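Local coordinates for protein carboxylesterase (Est-2) (PDB 5FRD) that probably hydrolyses carboxylic esters as a thermophilic esterase of the alpha/beta hydrolase family and binds a coenzyme A molecule near its active site, at residues A108-G113 and E243-K248. Numbering follows the deposited sequence. Where two conformers were deposited one is given.
Sequences ALVLVG and EKFLKK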
loop_
_atom_site.group_PDB
_atom_site.type_symbol
_atom_site.label_atom_id
_atom_site.label_comp_id
_atom_site.label_asym_id
_atom_site.label_seq_id
_atom_site.Cartn_x
_atom_site.Cartn_y
_atom_site.Cartn_z
ATOM N N ALA A 108 -10.238 5.230 9.053
ATOM C CA ALA A 108 -10.516 3.841 8.655
ATOM C C ALA A 108 -9.260 3.334 7.963
ATOM O O ALA A 108 -8.378 4.111 7.625
ATOM C CB ALA A 108 -11.686 3.765 7.695
ATOM N N LEU A 109 -9.155 2.017 7.787
ATOM C CA LEU A 109 -8.012 1.364 7.159
ATOM C C LEU A 109 -8.487 0.568 5.964
ATOM O O LEU A 109 -9.526 -0.089 6.055
ATOM C CB LEU A 109 -7.326 0.431 8.130
ATOM C CG LEU A 109 -6.419 1.033 9.185
ATOM C CD1 LEU A 109 -5.915 -0.048 10.128
ATOM C CD2 LEU A 109 -5.198 1.675 8.541
ATOM N N VAL A 110 -7.741 0.597 4.873
ATOM C CA VAL A 110 -7.998 -0.231 3.707
ATOM C C VAL A 110 -6.701 -0.967 3.473
ATOM O O VAL A 110 -5.683 -0.378 3.140
ATOM C CB VAL A 110 -8.468 0.565 2.520
ATOM C CG1 VAL A 110 -8.705 -0.384 1.337
ATOM C CG2 VAL A 110 -9.696 1.384 2.840
ATOM N N LEU A 111 -6.709 -2.273 3.704
ATOM C CA LEU A 111 -5.548 -3.130 3.634
ATOM C C LEU A 111 -5.665 -3.919 2.340
ATOM O O LEU A 111 -6.573 -4.743 2.186
ATOM C CB LEU A 111 -5.501 -4.063 4.833
ATOM C CG LEU A 111 -5.413 -3.341 6.174
ATOM C CD1 LEU A 111 -5.531 -4.369 7.290
ATOM C CD2 LEU A 111 -4.117 -2.533 6.297
ATOM N N VAL A 112 -4.776 -3.649 1.408
ATOM C CA VAL A 112 -4.833 -4.182 0.061
ATOM C C VAL A 112 -3.598 -5.036 -0.191
ATOM O O VAL A 112 -2.470 -4.550 -0.103
ATOM C CB VAL A 112 -4.859 -3.051 -0.996
ATOM C CG1 VAL A 112 -5.087 -3.656 -2.369
ATOM C CG2 VAL A 112 -5.928 -1.995 -0.680
ATOM N N GLY A 113 -3.780 -6.316 -0.544
ATOM C CA GLY A 113 -2.641 -7.144 -0.896
ATOM C C GLY A 113 -1.509 -7.029 0.125
ATOM O O GLY A 113 -0.362 -6.670 -0.208
ATOM N N GLU A 243 -15.296 3.009 -2.947
ATOM C CA GLU A 243 -16.318 4.052 -2.844
ATOM C C GLU A 243 -17.486 3.643 -1.947
ATOM O O GLU A 243 -17.970 4.471 -1.138
ATOM C CB GLU A 243 -16.800 4.488 -4.221
ATOM C CG GLU A 243 -17.745 5.681 -4.185
ATOM C CD GLU A 243 -17.103 6.961 -3.633
ATOM O OE1 GLU A 243 -15.889 7.198 -3.821
ATOM O OE2 GLU A 243 -17.828 7.744 -2.995
ATOM N N LYS A 244 -17.929 2.394 -2.046
ATOM C CA LYS A 244 -18.981 1.888 -1.176
ATOM C C LYS A 244 -18.549 1.984 0.293
ATOM O O LYS A 244 -19.309 2.420 1.165
ATOM C CB LYS A 244 -19.334 0.450 -1.547
ATOM C CG LYS A 244 -20.422 -0.185 -0.703
ATOM C CD LYS A 244 -20.978 -1.424 -1.401
ATOM C CE LYS A 244 -21.857 -2.260 -0.482
ATOM N NZ LYS A 244 -21.056 -3.208 0.346
ATOM N N PHE A 245 -17.304 1.627 0.572
ATOM C CA PHE A 245 -16.761 1.715 1.931
ATOM C C PHE A 245 -16.637 3.160 2.416
ATOM O O PHE A 245 -16.935 3.474 3.589
ATOM C CB PHE A 245 -15.385 1.027 1.965
ATOM C CG PHE A 245 -14.719 1.022 3.309
ATOM C CD1 PHE A 245 -15.195 0.237 4.339
ATOM C CD2 PHE A 245 -13.559 1.750 3.532
ATOM C CE1 PHE A 245 -14.564 0.194 5.563
ATOM C CE2 PHE A 245 -12.917 1.713 4.740
ATOM C CZ PHE A 245 -13.415 0.942 5.764
ATOM N N LEU A 246 -16.168 4.052 1.559
ATOM C CA LEU A 246 -16.056 5.469 1.930
ATOM C C LEU A 246 -17.418 6.038 2.299
ATOM O O LEU A 246 -17.516 6.815 3.247
ATOM C CB LEU A 246 -15.387 6.274 0.820
ATOM C CG LEU A 246 -13.911 5.920 0.558
ATOM C CD1 LEU A 246 -13.349 6.706 -0.624
ATOM C CD2 LEU A 246 -13.021 6.104 1.777
ATOM N N LYS A 247 -18.466 5.649 1.567
ATOM C CA LYS A 247 -19.872 6.036 1.920
ATOM C C LYS A 247 -20.225 5.562 3.292
ATOM O O LYS A 247 -20.773 6.314 4.105
ATOM C CB LYS A 247 -20.940 5.378 1.016
ATOM C CG LYS A 247 -21.909 6.371 0.394
ATOM C CD LYS A 247 -23.172 5.694 -0.153
ATOM C CE LYS A 247 -24.406 6.634 -0.235
ATOM N NZ LYS A 247 -25.056 6.777 1.103
ATOM N N LYS A 248 -19.917 4.299 3.574
ATOM C CA LYS A 248 -20.207 3.690 4.863
ATOM C C LYS A 248 -19.550 4.436 6.023
ATOM O O LYS A 248 -20.168 4.652 7.058
ATOM C CB LYS A 248 -19.775 2.229 4.870
ATOM C CG LYS A 248 -20.120 1.483 6.153
ATOM C CD LYS A 248 -19.713 0.026 6.072
ATOM C CE LYS A 248 -18.362 -0.216 6.730
ATOM N NZ LYS A 248 -18.504 -0.399 8.200
#
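The carbonyl oxygen of Leu109 is the polar atom of the strand segment nearest the ring of Phe245, 4.0 Å from its CZ and oblique to the ring, but no hydrogen bond crosses this contact. The backbone of Leu109 is instead engaged with Leu193 of the neighbouring parallel strand 192-197 and with Pro191 just before it. Across the two segments, the helix contributes apolar side-chain packing. That packing rests on one ring. Phe245 extends from its helix with CG anti to the backbone N (chi1 -179°), which carries the far end of the ring to the strand. There CE2 lies 3.8 Å from Val110 CG2 and CZ an equal 3.8 Å from Ala108 CB, both methyls meeting the ring obliquely. Val110 presents CG2 because this branch stands beside its backbone N, while Val84, Val86, Leu193 and Ile195 surround the side chain. Replacing Phe245 with an alanine would probably open a gap between helix and sheet, leaving the methyls of Ala108 and Val110 without their aromatic partner. Strand 108-112 and helix 243-248 run nearly antiparallel, at 165°, with axes 10.6 Å apart. This helix-on-sheet packing is characteristic of the alpha/beta hydrolase fold, in which the C-terminal helix packs against one face of the central, mostly parallel sheet.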